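Side-chain contacts in chloride intracellular channel exc-4 (Caenorhabditis elegans, PDB 2YV9), which regulates the size of the excretory canal lumen as it grows and may insert into membranes to form chloride ion channels: residues A[41-46]-A[95-100]; A[45-50]-A[56-61]; A[82-85]-A[90-93]. One frame throughout, in Å; residues are numbered along the deposited sequence.

Contact 1: A[41-46]-A[95-100]; sequences QEFWME and REIEGR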
loop_
_atom_site.group_PDB
_atom_site.type_symbol
_atom_site.label_atom_id
_atom_site.label_comp_id
_atom_site.label_asym_id
_atom_site.label_seq_id
_atom_site.Cartn_x
_atom_site.Cartn_y
_atom_site.Cartn_z
ATOM N N GLN A 41 8.624 3.841 -7.104
ATOM C CA GLN A 41 10.084 3.778 -7.375
ATOM C C GLN A 41 10.785 2.698 -6.523
ATOM O O GLN A 41 11.681 2.013 -6.985
ATOM C CB GLN A 41 10.822 5.064 -7.199
ATOM C CG GLN A 41 12.134 4.954 -7.930
ATOM C CD GLN A 41 13.014 6.218 -8.022
ATOM O OE1 GLN A 41 12.686 7.305 -7.520
ATOM N NE2 GLN A 41 14.182 6.052 -8.663
ATOM N N GLU A 42 10.390 2.554 -5.270
ATOM C CA GLU A 42 10.942 1.499 -4.403
ATOM C C GLU A 42 10.791 0.124 -5.102
ATOM O O GLU A 42 11.768 -0.599 -5.257
ATOM C CB GLU A 42 10.177 1.474 -3.087
ATOM C CG GLU A 42 10.591 0.380 -2.112
ATOM C CD GLU A 42 9.912 0.457 -0.757
ATOM O OE1 GLU A 42 9.001 1.300 -0.555
ATOM O OE2 GLU A 42 10.261 -0.379 0.104
ATOM N N PHE A 43 9.575 -0.269 -5.479
ATOM C CA PHE A 43 9.386 -1.585 -6.062
ATOM C C PHE A 43 9.994 -1.712 -7.444
ATOM O O PHE A 43 10.483 -2.801 -7.825
ATOM C CB PHE A 43 7.937 -2.046 -6.049
ATOM C CG PHE A 43 7.397 -2.171 -4.679
ATOM C CD1 PHE A 43 8.056 -2.940 -3.739
ATOM C CD2 PHE A 43 6.268 -1.498 -4.286
ATOM C CE1 PHE A 43 7.582 -3.033 -2.453
ATOM C CE2 PHE A 43 5.793 -1.619 -2.993
ATOM C CZ PHE A 43 6.439 -2.355 -2.087
ATOM N N TRP A 44 9.980 -0.627 -8.207
ATOM C CA TRP A 44 10.611 -0.666 -9.532
ATOM C C TRP A 44 12.094 -0.925 -9.345
ATOM O O TRP A 44 12.653 -1.833 -10.009
ATOM C CB TRP A 44 10.344 0.611 -10.297
ATOM C CG TRP A 44 10.739 0.637 -11.767
ATOM C CD1 TRP A 44 11.550 -0.231 -12.470
ATOM C CD2 TRP A 44 10.347 1.655 -12.680
ATOM N NE1 TRP A 44 11.630 0.187 -13.798
ATOM C CE2 TRP A 44 10.884 1.338 -13.941
ATOM C CE3 TRP A 44 9.518 2.787 -12.560
ATOM C CZ2 TRP A 44 10.703 2.157 -15.044
ATOM C CZ3 TRP A 44 9.297 3.576 -13.668
ATOM C CH2 TRP A 44 9.901 3.267 -14.902
ATOM N N MET A 45 12.734 -0.226 -8.387
ATOM C CA MET A 45 14.149 -0.540 -8.167
ATOM C C MET A 45 14.382 -2.010 -7.808
ATOM O O MET A 45 15.327 -2.672 -8.314
ATOM C CB MET A 45 14.733 0.326 -7.053
ATOM C CG MET A 45 14.845 1.794 -7.434
ATOM S SD MET A 45 15.591 2.938 -6.290
ATOM C CE MET A 45 17.178 2.183 -6.052
ATOM N N GLU A 46 13.536 -2.553 -6.954
ATOM C CA GLU A 46 13.664 -3.973 -6.585
ATOM C C GLU A 46 13.458 -4.890 -7.814
ATOM O O GLU A 46 14.218 -5.859 -8.061
ATOM C CB GLU A 46 12.699 -4.288 -5.463
ATOM C CG GLU A 46 13.060 -3.601 -4.132
ATOM C CD GLU A 46 12.017 -3.772 -3.045
ATOM O OE1 GLU A 46 11.000 -4.473 -3.285
ATOM O OE2 GLU A 46 12.236 -3.222 -1.963
ATOM N N ARG A 95 2.174 -4.855 0.914
ATOM C CA ARG A 95 2.668 -6.060 1.627
ATOM C C ARG A 95 2.799 -7.249 0.625
ATOM O O ARG A 95 3.769 -8.016 0.668
ATOM C CB ARG A 95 1.711 -6.459 2.782
ATOM C CG ARG A 95 1.696 -5.436 3.902
ATOM C CD ARG A 95 0.541 -5.675 4.879
ATOM N NE ARG A 95 -0.760 -5.371 4.266
ATOM C CZ ARG A 95 -1.931 -5.757 4.753
ATOM N NH1 ARG A 95 -2.029 -6.370 5.927
ATOM N NH2 ARG A 95 -3.055 -5.421 4.116
ATOM N N GLU A 96 1.803 -7.412 -0.233
ATOM C CA GLU A 96 1.751 -8.467 -1.244
ATOM C C GLU A 96 2.872 -8.309 -2.285
ATOM O O GLU A 96 3.566 -9.276 -2.623
ATOM C CB GLU A 96 0.402 -8.427 -1.964
ATOM C CG GLU A 96 -0.798 -8.745 -1.087
ATOM C CD GLU A 96 -2.143 -8.452 -1.797
ATOM O OE1 GLU A 96 -2.211 -7.633 -2.741
ATOM O OE2 GLU A 96 -3.140 -9.066 -1.396
ATOM N N ILE A 97 3.083 -7.084 -2.761
ATOM C CA ILE A 97 4.111 -6.820 -3.799
ATOM C C ILE A 97 5.461 -7.123 -3.184
ATOM O O ILE A 97 6.260 -7.865 -3.768
ATOM C CB ILE A 97 4.052 -5.364 -4.318
ATOM C CG1 ILE A 97 2.687 -5.084 -4.980
ATOM C CG2 ILE A 97 5.189 -5.036 -5.278
ATOM C CD1 ILE A 97 2.448 -3.560 -5.235
ATOM N N GLU A 98 5.731 -6.585 -2.008
ATOM C CA GLU A 98 7.037 -6.830 -1.361
ATOM C C GLU A 98 7.237 -8.319 -1.109
ATOM O O GLU A 98 8.338 -8.842 -1.288
ATOM C CB GLU A 98 7.150 -6.141 -0.031
ATOM C CG GLU A 98 8.535 -6.195 0.564
ATOM C CD GLU A 98 8.572 -5.472 1.892
ATOM O OE1 GLU A 98 9.022 -4.329 1.912
ATOM O OE2 GLU A 98 8.070 -5.993 2.904
ATOM N N GLY A 99 6.164 -8.980 -0.650
ATOM C CA GLY A 99 6.188 -10.432 -0.334
ATOM C C GLY A 99 6.629 -11.266 -1.525
ATOM O O GLY A 99 7.447 -12.202 -1.421
ATOM N N ARG A 100 6.092 -10.940 -2.676
ATOM C CA ARG A 100 6.409 -11.703 -3.889
ATOM C C ARG A 100 7.872 -11.441 -4.311
ATOM O O ARG A 100 8.608 -12.362 -4.692
ATOM C CB ARG A 100 5.441 -11.382 -5.029
ATOM C CG ARG A 100 5.741 -12.170 -6.337
ATOM C CD ARG A 100 5.739 -13.708 -6.119
ATOM N NE ARG A 100 5.935 -14.345 -7.419
ATOM C CZ ARG A 100 6.704 -15.414 -7.644
ATOM N NH1 ARG A 100 7.361 -16.004 -6.658
ATOM N NH2 ARG A 100 6.833 -15.872 -8.893
HETATM O O HOH W 1 10.601 -3.135 0.052
#

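Contact 2: A[45-50]-A[56-61]; sequences MELYAL and ARVEVK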
loop_
_atom_site.group_PDB
_atom_site.type_symbol
_atom_site.label_atom_id
_atom_site.label_comp_id
_atom_site.label_asym_id
_atom_site.label_seq_id
_atom_site.Cartn_x
_atom_site.Cartn_y
_atom_site.Cartn_z
ATOM N N MET A 45 12.734 -0.226 -8.387
ATOM C CA MET A 45 14.149 -0.540 -8.167
ATOM C C MET A 45 14.382 -2.010 -7.808
ATOM O O MET A 45 15.327 -2.672 -8.314
ATOM C CB MET A 45 14.733 0.326 -7.053
ATOM C CG MET A 45 14.845 1.794 -7.434
ATOM S SD MET A 45 15.591 2.938 -6.290
ATOM C CE MET A 45 17.178 2.183 -6.052
ATOM N N GLU A 46 13.536 -2.553 -6.954
ATOM C CA GLU A 46 13.664 -3.973 -6.585
ATOM C C GLU A 46 13.458 -4.890 -7.814
ATOM O O GLU A 46 14.218 -5.859 -8.061
ATOM C CB GLU A 46 12.699 -4.288 -5.463
ATOM C CG GLU A 46 13.060 -3.601 -4.132
ATOM C CD GLU A 46 12.017 -3.772 -3.045
ATOM O OE1 GLU A 46 11.000 -4.473 -3.285
ATOM O OE2 GLU A 46 12.236 -3.222 -1.963
ATOM N N LEU A 47 12.396 -4.649 -8.559
ATOM C CA LEU A 47 12.190 -5.408 -9.805
ATOM C C LEU A 47 13.372 -5.298 -10.775
ATOM O O LEU A 47 13.735 -6.302 -11.409
ATOM C CB LEU A 47 10.895 -4.992 -10.485
ATOM C CG LEU A 47 9.690 -5.499 -9.664
ATOM C CD1 LEU A 47 8.366 -4.867 -10.208
ATOM C CD2 LEU A 47 9.516 -6.968 -9.641
ATOM N N TYR A 48 13.969 -4.125 -10.882
ATOM C CA TYR A 48 15.121 -3.921 -11.774
ATOM C C TYR A 48 16.294 -4.782 -11.310
ATOM O O TYR A 48 16.992 -5.388 -12.126
ATOM C CB TYR A 48 15.557 -2.441 -11.873
ATOM C CG TYR A 48 16.364 -2.194 -13.121
ATOM C CD1 TYR A 48 15.765 -1.688 -14.280
ATOM C CD2 TYR A 48 17.715 -2.490 -13.162
ATOM C CE1 TYR A 48 16.494 -1.506 -15.430
ATOM C CE2 TYR A 48 18.457 -2.300 -14.315
ATOM C CZ TYR A 48 17.850 -1.812 -15.447
ATOM O OH TYR A 48 18.606 -1.601 -16.612
ATOM N N ALA A 49 16.508 -4.851 -9.997
ATOM C CA ALA A 49 17.575 -5.715 -9.457
ATOM C C ALA A 49 17.416 -7.147 -9.979
ATOM O O ALA A 49 18.387 -7.789 -10.402
ATOM C CB ALA A 49 17.587 -5.729 -7.912
ATOM N N LEU A 50 16.189 -7.643 -9.952
ATOM C CA LEU A 50 15.883 -9.021 -10.394
ATOM C C LEU A 50 15.940 -9.194 -11.910
ATOM O O LEU A 50 16.495 -10.203 -12.410
ATOM C CB LEU A 50 14.529 -9.511 -9.886
ATOM C CG LEU A 50 14.227 -9.500 -8.397
ATOM C CD1 LEU A 50 12.809 -9.968 -8.151
ATOM C CD2 LEU A 50 15.213 -10.422 -7.687
ATOM N N ALA A 56 13.808 -12.328 -13.376
ATOM C CA ALA A 56 12.421 -12.052 -13.788
ATOM C C ALA A 56 12.389 -11.241 -15.090
ATOM O O ALA A 56 13.338 -10.526 -15.397
ATOM C CB ALA A 56 11.682 -11.290 -12.672
ATOM N N ARG A 57 11.310 -11.389 -15.856
ATOM C CA ARG A 57 10.937 -10.454 -16.880
ATOM C C ARG A 57 10.046 -9.402 -16.204
ATOM O O ARG A 57 9.187 -9.731 -15.368
ATOM C CB ARG A 57 10.168 -11.115 -17.997
ATOM C CG ARG A 57 10.968 -12.168 -18.752
ATOM C CD ARG A 57 10.067 -12.878 -19.751
ATOM N NE ARG A 57 9.208 -13.857 -19.087
ATOM C CZ ARG A 57 7.959 -14.153 -19.440
ATOM N NH1 ARG A 57 7.380 -13.561 -20.478
ATOM N NH2 ARG A 57 7.281 -15.067 -18.758
ATOM N N VAL A 58 10.252 -8.151 -16.586
ATOM C CA VAL A 58 9.550 -7.050 -15.959
ATOM C C VAL A 58 9.139 -6.045 -17.019
ATOM O O VAL A 58 9.951 -5.639 -17.863
ATOM C CB VAL A 58 10.463 -6.328 -14.933
ATOM C CG1 VAL A 58 9.725 -5.165 -14.196
ATOM C CG2 VAL A 58 11.058 -7.294 -13.977
ATOM N N GLU A 59 7.873 -5.628 -16.951
ATOM C CA GLU A 59 7.375 -4.537 -17.755
ATOM C C GLU A 59 6.860 -3.490 -16.785
ATOM O O GLU A 59 6.425 -3.836 -15.703
ATOM C CB GLU A 59 6.259 -5.014 -18.691
ATOM C CG GLU A 59 6.738 -6.030 -19.737
ATOM C CD GLU A 59 5.605 -6.578 -20.601
ATOM O OE1 GLU A 59 4.421 -6.365 -20.248
ATOM O OE2 GLU A 59 5.911 -7.228 -21.625
ATOM N N VAL A 60 6.974 -2.219 -17.146
ATOM C CA VAL A 60 6.410 -1.153 -16.361
ATOM C C VAL A 60 5.493 -0.310 -17.234
ATOM O O VAL A 60 5.874 0.039 -18.354
ATOM C CB VAL A 60 7.497 -0.224 -15.772
ATOM C CG1 VAL A 60 6.821 0.928 -14.946
ATOM C CG2 VAL A 60 8.443 -1.004 -14.899
ATOM N N LYS A 61 4.333 0.064 -16.682
ATOM C CA LYS A 61 3.319 0.868 -17.378
ATOM C C LYS A 61 2.814 1.985 -16.485
ATOM O O LYS A 61 2.580 1.757 -15.305
ATOM C CB LYS A 61 2.130 -0.003 -17.780
ATOM C CG LYS A 61 2.484 -1.067 -18.791
ATOM C CD LYS A 61 1.299 -1.933 -19.174
ATOM C CE LYS A 61 1.712 -3.031 -20.151
ATOM N NZ LYS A 61 2.344 -2.488 -21.386
#

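Contact 3: A[82-85]-A[90-93]; sequences MIEE and TYTD. With CA (calcium ion), chain C.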
loop_
_atom_site.group_PDB
_atom_site.type_symbol
_atom_site.label_atom_id
_atom_site.label_comp_id
_atom_site.label_asym_id
_atom_site.label_seq_id
_atom_site.Cartn_x
_atom_site.Cartn_y
_atom_site.Cartn_z
ATOM N N MET A 82 1.166 -4.729 -8.927
ATOM C CA MET A 82 1.975 -5.687 -9.666
ATOM C C MET A 82 1.115 -6.852 -10.105
ATOM O O MET A 82 0.304 -7.390 -9.277
ATOM C CB MET A 82 3.179 -6.156 -8.849
ATOM C CG MET A 82 4.202 -6.927 -9.688
ATOM S SD MET A 82 5.710 -7.244 -8.746
ATOM C CE MET A 82 5.228 -8.425 -7.524
ATOM N N ILE A 83 1.239 -7.205 -11.410
ATOM C CA ILE A 83 0.460 -8.268 -12.013
ATOM C C ILE A 83 1.353 -9.409 -12.413
ATOM O O ILE A 83 2.447 -9.174 -12.983
ATOM C CB ILE A 83 -0.284 -7.830 -13.308
ATOM C CG1 ILE A 83 -1.010 -6.510 -13.091
ATOM C CG2 ILE A 83 -1.281 -8.892 -13.688
ATOM C CD1 ILE A 83 -1.881 -6.548 -12.003
ATOM N N GLU A 84 0.931 -10.615 -12.054
ATOM C CA GLU A 84 1.654 -11.845 -12.528
ATOM C C GLU A 84 0.621 -12.709 -13.233
ATOM O O GLU A 84 0.047 -13.641 -12.690
ATOM C CB GLU A 84 2.330 -12.572 -11.391
ATOM C CG GLU A 84 3.322 -13.659 -11.824
ATOM C CD GLU A 84 4.216 -14.101 -10.665
ATOM O OE1 GLU A 84 4.040 -13.628 -9.505
ATOM O OE2 GLU A 84 5.089 -14.967 -10.894
ATOM N N GLU A 85 0.374 -12.355 -14.474
ATOM C CA GLU A 85 -0.746 -12.904 -15.225
ATOM C C GLU A 85 -0.653 -14.419 -15.396
ATOM O O GLU A 85 -1.657 -15.113 -15.301
ATOM C CB GLU A 85 -0.826 -12.239 -16.575
ATOM C CG GLU A 85 -2.168 -11.759 -16.856
ATOM C CD GLU A 85 -2.260 -11.101 -18.193
ATOM O OE1 GLU A 85 -1.264 -10.567 -18.690
ATOM O OE2 GLU A 85 -3.377 -11.142 -18.727
ATOM N N THR A 90 -2.776 -10.849 -8.927
ATOM C CA THR A 90 -2.711 -9.406 -8.908
ATOM C C THR A 90 -2.348 -8.977 -7.489
ATOM O O THR A 90 -3.049 -9.306 -6.545
ATOM C CB THR A 90 -4.047 -8.783 -9.294
ATOM O OG1 THR A 90 -4.364 -9.202 -10.628
ATOM C CG2 THR A 90 -3.978 -7.280 -9.245
ATOM N N TYR A 91 -1.220 -8.299 -7.333
ATOM C CA TYR A 91 -0.776 -7.822 -6.025
ATOM C C TYR A 91 -1.045 -6.326 -5.934
ATOM O O TYR A 91 -0.290 -5.506 -6.490
ATOM C CB TYR A 91 0.721 -8.094 -5.843
ATOM C CG TYR A 91 1.184 -9.488 -6.261
ATOM C CD1 TYR A 91 1.037 -10.568 -5.412
ATOM C CD2 TYR A 91 1.761 -9.707 -7.500
ATOM C CE1 TYR A 91 1.492 -11.860 -5.770
ATOM C CE2 TYR A 91 2.241 -10.997 -7.880
ATOM C CZ TYR A 91 2.085 -12.070 -7.003
ATOM O OH TYR A 91 2.496 -13.367 -7.357
ATOM N N THR A 92 -2.119 -5.950 -5.239
ATOM C CA THR A 92 -2.506 -4.543 -5.166
ATOM C C THR A 92 -2.010 -3.875 -3.884
ATOM O O THR A 92 -1.909 -2.659 -3.844
ATOM C CB THR A 92 -4.037 -4.353 -5.294
ATOM O OG1 THR A 92 -4.688 -5.002 -4.200
ATOM C CG2 THR A 92 -4.518 -4.946 -6.620
ATOM N N ASP A 93 -1.645 -4.661 -2.866
ATOM C CA ASP A 93 -1.289 -4.173 -1.551
ATOM C C ASP A 93 0.215 -4.241 -1.432
ATOM O O ASP A 93 0.829 -5.234 -1.878
ATOM C CB ASP A 93 -1.927 -5.020 -0.451
ATOM C CG ASP A 93 -1.672 -4.478 0.951
ATOM O OD1 ASP A 93 -0.523 -4.573 1.432
ATOM O OD2 ASP A 93 -2.624 -3.955 1.603
HETATM CA CA CA C . -0.691 -0.364 -3.778
HETATM O O HOH W 2 -0.715 2.189 -2.956
#

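Contact 1: A[41-46]-A[95-100]
Helices 38-52 and 94-107 of the thioredoxin-like N-terminal domain meet here through one aromatic side chain, Phe43, set against Ile97 and Glu98. The CG2 methyl of Ile97 sits over one face of the Phe43 ring as a CH-pi contact, 3.8 Å from the ring centroid and 15° off its normal. The ring atom nearest this methyl is Phe43 CG, so the methyl bears on the inner half of the ring; CG2, the branch anti to the backbone N of Ile97, is thereby turned to the ring. Further out, Phe43 CE1 comes within 4.0 Å of Glu98 CB, an oblique approach in which the two side chains cross at about a right angle.

Near the ring lie three carboxylates, those of Glu42, Glu46 and Glu98. Water 1 is placed to donate to Glu46 OE2 (2.6 Å) and to Glu98 OE1 (2.7 Å), though it has more acceptors around it than protons to give. Arg95 of the second subunit forms salt bridges with Glu42 OE2 and Glu98 OE1, and so probably offsets the negative charge gathered here. This pairing of two helices on one side of the sheet is characteristic of the thioredoxin fold in the GST-like N-terminal domain.

Contact 2: A[45-50]-A[56-61]
Leu47 and Leu50 of helix 38-52 face Val58 of strand 57-63 and Ala56 just before it, and everything that joins them is van der Waals contact. The fuller pairing is Leu47 with Val58. Leu47 CB comes to 3.9 Å from Val58 CG1, and the second methyl, CG2, lies 3.8 Å from the carbonyl oxygen Leu47 O. The isopropyl group of Val58 therefore straddles the root of the leucine, one branch against its CB and the other against its backbone. The valine torsion sets this up: CG1 is anti to the backbone N (chi1 -178°), while CG2 lies beside that N, anti to the carbonyl carbon. Leu47 CD1 also comes near Val58 CG1, and the leucine side chain rests on Leu20 and Leu22 of strand 19-25 as well.

One turn further along the helix the second apolar pair is slacker, with Leu50 CB 4.4 Å from Ala56 CB. The CA atoms of these two residues are 5.7 Å apart, against 6.9 Å for Leu47 and Val58, consistent with the chain lying closer to the helix at the short alanine.

As for polar interactions, no hydrogen bond crosses between the segments. The backbone bonds of the strand go to its sheet neighbour instead, with Arg57 and Glu59 both pairing with Leu20. Residues 38-58 are predicted to form a transmembrane helix after insertion; if they do, this helix-to-strand packing would probably have to be given up.

In the soluble form, helix 38-52 is the crossover of a beta-alpha-beta unit. The chain leaves strand 19-25, runs through the helix, which packs on the sheet through Leu47, and enters strand 57-63, parallel to 19-25 at the sheet margin. Met45 and Glu46 meet helix 190-210, while Tyr48 meets helix 232-236.

Contact 3: A[82-85]-A[90-93]
Met82 and Tyr91 form the tight half of this contact, a hydrogen-bonded antiparallel pair joining strands 81-84 and 89-91. Tyr91 N donates to Met82 O at only 2.6 Å, and Met82 N returns a nearly straight bond to Tyr91 O at 2.9 Å. On the face of the sheet that carries these two side chains, the methionine, bent at its last torsion, brings CE to 3.7 Å from Tyr91 CD2. The ring then reaches along the neighbouring strand to Glu84. Its hydroxyl donates to Glu84 OE1 at 2.7 Å, meeting that oxygen on the anti side and 28° out of the carboxylate plane, with ring and carboxylate turned 50° apart. The other oxygen, Glu84 OE2, is in a salt bridge with Arg100, so the buried carboxylate is gripped through both oxygens and probably stays ionised. A phenylalanine here would probably keep the ring packing but cost Glu84 OE1 one of its donors and leave the carboxylate less firmly fixed.

The face that carries Ile83 and Thr90 is sparser. These two make the non-hydrogen-bonded pair, their side chains lying side by side and pointing the same way, with one close methyl contact, Ile83 CD1 to Thr90 CG2 at 3.5 Å. The solvent side of the contact is at Thr90, which is partly exposed.

Beyond Tyr91 the chain leaves the sheet. Thr92 O binds the calcium ion at 2.6 Å, together with water 2 and the backbone oxygens of Gln78 and Pro80. Asp93 follows as the N-cap of helix 94-107. A beta hairpin at the edge of the sheet leading straight into a helix is the closing beta-beta-alpha part of the thioredoxin fold.

Strand 19-25 comes first, and helix 38-52 then supplies the first segment of both contact 1 and contact 2, which share Met45 and Glu46. Contact 2 closes a loop of five residues between helix and strand. Contact 3 follows in series, closing the short hairpin turn. Contact 1 shuts last: its 48-residue loop takes in the whole of contact 3 as well as segment 56-61. The three also touch directly. Trp44 packs on Val60 between contacts 1 and 2, Leu47 CD1 meets Met82 SD between 2 and 3, and Ile97 CG1 packs on Tyr91 O between 1 and 3. Together they tie two helices to both margins of the four-stranded sheet.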